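Local coordinates for nucleoside kinase (PDB 2C4E), which catalyses the ATP- and metal-dependent phosphorylation of nucleosides, above all inosine, guanosine and cytidine, to their monophosphates, at residues Y41-K53 and S72-N84. Sequence-based numbering, arbitrary orientation.
Sequences YGGAAANTAVGIK and SGYERYLKNLDIN
With CG of Tyr41 anti to its carbonyl carbon (chi1 -61°) and CG of Tyr77 anti to its backbone N (chi1 166°), the Tyr41 ring packs against the rings of both Tyr74 and Tyr77, which lie on one side of it. Tyr41 and Tyr74 form an offset stack with centroids 4.4 Å apart; CD2 of Tyr41 lies over the rim of one face of Tyr74, and CB of Tyr41 adds a CH-pi contact to the same ring. Against Tyr77 the planes are oblique, yet Tyr41 CD1 sits above the centre of that ring, whose opposite face is covered by Leu81 CD1. At the far end of the Tyr74 ring, OH donates a 2.6 Å hydrogen bond to Gly42 O, in the carbonyl plane and on a lone pair, while Ala46 CB presses close to the same hydroxyl. Gln284 bonds the hydroxyls of both Tyr74 and Tyr77 and also Asn47, a substrate-binding residue. A phenylalanine in place of Tyr74 would probably leave both Gly42 O, just before the substrate-binding Gly43, and the Gln284 amide without their hydroxyl partner.

Farther along helix 44-54, Val50 lies across the neighbouring side chains, its CG2 meeting Leu78 CD2 at 3.7 Å and Ile83 CD1 at 3.6 Å. Lys53, bent at chi2, runs past Ile83 so that NZ reaches Asp82 O at 3.0 Å from above the carbonyl plane; the stronger polar partner of NZ is Asn58, and its salt bridge to the Asp82 carboxylate is long. The hydrogen bond to Asp82 O ties Lys53 to the Schellman motif ending helix 73-80. The two helix axes, 11.7 Å apart, cross at 29°. Against helix 73-80 and the turn after it, strand 33-42 thus sets an aromatic end and helix 44-54 an aliphatic flank, within the ribokinase fold, where the glycine-rich turn between them supplies part of the nucleoside site.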
loop_
_atom_site.group_PDB
_atom_site.type_symbol
_atom_site.label_atom_id
_atom_site.label_comp_id
_atom_site.label_asym_id
_atom_site.label_seq_id
_atom_site.Cartn_x
_atom_site.Cartn_y
_atom_site.Cartn_z
ATOM N N TYR A 41 12.625 -2.771 -7.322
ATOM C CA TYR A 41 13.717 -2.327 -6.471
ATOM C C TYR A 41 13.887 -0.825 -6.662
ATOM O O TYR A 41 13.939 -0.326 -7.792
ATOM C CB TYR A 41 14.995 -3.111 -6.787
ATOM C CG TYR A 41 14.857 -4.606 -6.548
ATOM C CD1 TYR A 41 15.279 -5.530 -7.502
ATOM C CD2 TYR A 41 14.279 -5.097 -5.381
ATOM C CE1 TYR A 41 15.148 -6.884 -7.288
ATOM C CE2 TYR A 41 14.139 -6.452 -5.165
ATOM C CZ TYR A 41 14.574 -7.345 -6.123
ATOM O OH TYR A 41 14.430 -8.700 -5.905
ATOM N N GLY A 42 13.954 -0.106 -5.545
ATOM C CA GLY A 42 13.994 1.344 -5.558
ATOM C C GLY A 42 14.709 1.967 -4.378
ATOM O O GLY A 42 15.563 1.330 -3.743
ATOM N N GLY A 43 14.340 3.212 -4.087
ATOM C CA GLY A 43 15.030 4.047 -3.115
ATOM C C GLY A 43 16.101 4.863 -3.821
ATOM O O GLY A 43 16.921 4.299 -4.532
ATOM N N ALA A 44 16.082 6.182 -3.659
ATOM C CA ALA A 44 17.035 7.058 -4.378
ATOM C C ALA A 44 18.511 6.677 -4.214
ATOM O O ALA A 44 19.258 6.691 -5.197
ATOM C CB ALA A 44 16.807 8.503 -4.009
ATOM N N ALA A 45 18.948 6.330 -3.003
ATOM C CA ALA A 45 20.343 5.941 -2.799
ATOM C C ALA A 45 20.685 4.662 -3.544
ATOM O O ALA A 45 21.681 4.612 -4.251
ATOM C CB ALA A 45 20.689 5.809 -1.294
ATOM N N ALA A 46 19.851 3.636 -3.408
ATOM C CA ALA A 46 20.046 2.361 -4.074
ATOM C C ALA A 46 19.987 2.509 -5.592
ATOM O O ALA A 46 20.802 1.935 -6.300
ATOM C CB ALA A 46 19.010 1.374 -3.605
ATOM N N ASN A 47 19.026 3.268 -6.093
ATOM C CA ASN A 47 18.918 3.527 -7.529
ATOM C C ASN A 47 20.241 4.052 -8.071
ATOM O O ASN A 47 20.765 3.586 -9.083
ATOM C CB ASN A 47 17.848 4.576 -7.809
ATOM C CG ASN A 47 16.437 4.057 -7.557
ATOM O OD1 ASN A 47 16.223 2.852 -7.454
ATOM N ND2 ASN A 47 15.483 4.969 -7.452
ATOM N N THR A 48 20.773 5.033 -7.375
ATOM C CA THR A 48 22.020 5.661 -7.780
ATOM C C THR A 48 23.176 4.650 -7.690
ATOM O O THR A 48 23.961 4.538 -8.614
ATOM C CB THR A 48 22.288 6.921 -6.939
ATOM O OG1 THR A 48 21.182 7.841 -7.024
ATOM C CG2 THR A 48 23.442 7.713 -7.510
ATOM N N ALA A 49 23.267 3.900 -6.589
ATOM C CA ALA A 49 24.336 2.920 -6.390
ATOM C C ALA A 49 24.328 1.853 -7.449
ATOM O O ALA A 49 25.381 1.453 -7.933
ATOM C CB ALA A 49 24.248 2.276 -5.008
ATOM N N VAL A 50 23.137 1.371 -7.791
ATOM C CA VAL A 50 22.999 0.351 -8.824
ATOM C C VAL A 50 23.356 0.912 -10.197
ATOM O O VAL A 50 24.048 0.253 -10.959
ATOM C CB VAL A 50 21.587 -0.291 -8.805
ATOM C CG1 VAL A 50 21.396 -1.253 -9.992
ATOM C CG2 VAL A 50 21.372 -1.039 -7.519
ATOM N N GLY A 51 22.907 2.127 -10.510
ATOM C CA GLY A 51 23.277 2.779 -11.764
ATOM C C GLY A 51 24.774 2.988 -11.899
ATOM O O GLY A 51 25.353 2.803 -12.975
ATOM N N ILE A 52 25.410 3.376 -10.802
ATOM C CA ILE A 52 26.860 3.590 -10.779
ATOM C C ILE A 52 27.565 2.278 -11.079
ATOM O O ILE A 52 28.464 2.218 -11.919
ATOM C CB ILE A 52 27.299 4.170 -9.421
ATOM C CG1 ILE A 52 26.851 5.637 -9.321
ATOM C CG2 ILE A 52 28.802 4.046 -9.246
ATOM C CD1 ILE A 52 26.837 6.163 -7.900
ATOM N N LYS A 53 27.120 1.210 -10.426
ATOM C CA LYS A 53 27.751 -0.100 -10.580
ATOM C C LYS A 53 27.585 -0.616 -11.999
ATOM O O LYS A 53 28.506 -1.186 -12.554
ATOM C CB LYS A 53 27.191 -1.101 -9.577
ATOM C CG LYS A 53 27.929 -2.441 -9.559
ATOM C CD LYS A 53 29.377 -2.307 -9.037
ATOM C CE LYS A 53 30.056 -3.655 -8.951
ATOM N NZ LYS A 53 31.320 -3.632 -8.151
ATOM N N SER A 72 15.927 -11.541 1.303
ATOM C CA SER A 72 14.831 -11.270 0.382
ATOM C C SER A 72 15.365 -10.980 -1.010
ATOM O O SER A 72 16.584 -10.971 -1.232
ATOM C CB SER A 72 13.975 -10.101 0.879
ATOM O OG SER A 72 12.592 -10.344 0.659
ATOM N N GLY A 73 14.452 -10.746 -1.946
ATOM C CA GLY A 73 14.827 -10.508 -3.322
ATOM C C GLY A 73 15.884 -9.427 -3.425
ATOM O O GLY A 73 16.846 -9.563 -4.177
ATOM N N TYR A 74 15.719 -8.363 -2.650
ATOM C CA TYR A 74 16.558 -7.178 -2.812
ATOM C C TYR A 74 18.009 -7.435 -2.394
ATOM O O TYR A 74 18.936 -7.014 -3.087
ATOM C CB TYR A 74 15.967 -5.995 -2.033
ATOM C CG TYR A 74 16.214 -4.620 -2.649
ATOM C CD1 TYR A 74 15.390 -3.545 -2.331
ATOM C CD2 TYR A 74 17.266 -4.391 -3.551
ATOM C CE1 TYR A 74 15.601 -2.296 -2.881
ATOM C CE2 TYR A 74 17.482 -3.141 -4.097
ATOM C CZ TYR A 74 16.655 -2.099 -3.758
ATOM O OH TYR A 74 16.854 -0.870 -4.311
ATOM N N GLU A 75 18.203 -8.119 -1.273
ATOM C CA GLU A 75 19.545 -8.383 -0.762
ATOM C C GLU A 75 20.387 -9.236 -1.708
ATOM O O GLU A 75 21.539 -8.909 -1.963
ATOM C CB GLU A 75 19.470 -9.058 0.600
ATOM C CG GLU A 75 20.824 -9.306 1.240
ATOM C CD GLU A 75 20.697 -10.017 2.560
ATOM O OE1 GLU A 75 20.821 -11.259 2.582
ATOM O OE2 GLU A 75 20.459 -9.331 3.567
ATOM N N ARG A 76 19.815 -10.336 -2.201
ATOM C CA ARG A 76 20.503 -11.223 -3.145
ATOM C C ARG A 76 20.822 -10.502 -4.448
ATOM O O ARG A 76 21.898 -10.682 -5.019
ATOM C CB ARG A 76 19.656 -12.471 -3.423
ATOM N N TYR A 77 19.875 -9.681 -4.897
ATOM C CA TYR A 77 20.009 -8.841 -6.092
ATOM C C TYR A 77 21.205 -7.889 -5.999
ATOM O O TYR A 77 21.982 -7.763 -6.945
ATOM C CB TYR A 77 18.693 -8.072 -6.275
ATOM C CG TYR A 77 18.666 -6.896 -7.231
ATOM C CD1 TYR A 77 18.381 -7.077 -8.580
ATOM C CD2 TYR A 77 18.838 -5.594 -6.769
ATOM C CE1 TYR A 77 18.317 -5.996 -9.451
ATOM C CE2 TYR A 77 18.770 -4.509 -7.626
ATOM C CZ TYR A 77 18.510 -4.715 -8.971
ATOM O OH TYR A 77 18.423 -3.650 -9.826
ATOM N N LEU A 78 21.365 -7.236 -4.852
ATOM C CA LEU A 78 22.486 -6.328 -4.653
ATOM C C LEU A 78 23.800 -7.096 -4.523
ATOM O O LEU A 78 24.825 -6.664 -5.045
ATOM C CB LEU A 78 22.261 -5.444 -3.419
ATOM C CG LEU A 78 21.158 -4.391 -3.546
ATOM C CD1 LEU A 78 20.940 -3.693 -2.202
ATOM C CD2 LEU A 78 21.462 -3.374 -4.630
ATOM N N LYS A 79 23.764 -8.237 -3.834
ATOM C CA LYS A 79 24.957 -9.059 -3.679
ATOM C C LYS A 79 25.416 -9.556 -5.048
ATOM O O LYS A 79 26.610 -9.573 -5.337
ATOM C CB LYS A 79 24.701 -10.235 -2.727
ATOM C CG LYS A 79 24.752 -9.860 -1.249
ATOM C CD LYS A 79 24.454 -11.074 -0.360
ATOM C CE LYS A 79 24.324 -10.682 1.103
ATOM N NZ LYS A 79 23.839 -11.817 1.938
ATOM N N ASN A 80 24.457 -9.913 -5.901
ATOM C CA ASN A 80 24.756 -10.453 -7.228
ATOM C C ASN A 80 25.341 -9.401 -8.162
ATOM O O ASN A 80 26.104 -9.727 -9.075
ATOM C CB ASN A 80 23.508 -11.102 -7.855
ATOM C CG ASN A 80 23.276 -12.521 -7.367
ATOM O OD1 ASN A 80 24.046 -13.059 -6.568
ATOM N ND2 ASN A 80 22.203 -13.143 -7.854
ATOM N N LEU A 81 24.998 -8.138 -7.916
ATOM C CA LEU A 81 25.569 -7.020 -8.655
ATOM C C LEU A 81 26.909 -6.554 -8.078
ATOM O O LEU A 81 27.506 -5.626 -8.614
ATOM C CB LEU A 81 24.576 -5.852 -8.693
ATOM C CG LEU A 81 23.326 -6.121 -9.536
ATOM C CD1 LEU A 81 22.200 -5.167 -9.161
ATOM C CD2 LEU A 81 23.645 -6.014 -11.029
ATOM N N ASP A 82 27.375 -7.190 -7.000
ATOM C CA ASP A 82 28.661 -6.852 -6.364
ATOM C C ASP A 82 28.650 -5.432 -5.796
ATOM O O ASP A 82 29.643 -4.715 -5.854
ATOM C CB ASP A 82 29.820 -7.032 -7.357
ATOM C CG ASP A 82 31.114 -7.459 -6.686
ATOM O OD1 ASP A 82 31.564 -6.784 -5.735
ATOM O OD2 ASP A 82 31.753 -8.470 -7.047
ATOM N N ILE A 83 27.513 -5.021 -5.252
ATOM C CA ILE A 83 27.421 -3.728 -4.601
ATOM C C ILE A 83 27.719 -3.968 -3.121
ATOM O O ILE A 83 27.106 -4.819 -2.499
ATOM C CB ILE A 83 26.050 -3.073 -4.866
ATOM C CG1 ILE A 83 25.989 -2.661 -6.349
ATOM C CG2 ILE A 83 25.870 -1.841 -3.985
ATOM C CD1 ILE A 83 24.671 -2.155 -6.813
ATOM N N ASN A 84 28.693 -3.231 -2.593
ATOM C CA ASN A 84 29.138 -3.369 -1.206
ATOM C C ASN A 84 28.004 -2.887 -0.306
ATOM O O ASN A 84 27.662 -1.705 -0.309
ATOM C CB ASN A 84 30.417 -2.539 -1.006
ATOM C CG ASN A 84 31.049 -2.688 0.384
ATOM O OD1 ASN A 84 32.280 -2.601 0.522
ATOM N ND2 ASN A 84 30.242 -2.885 1.397
#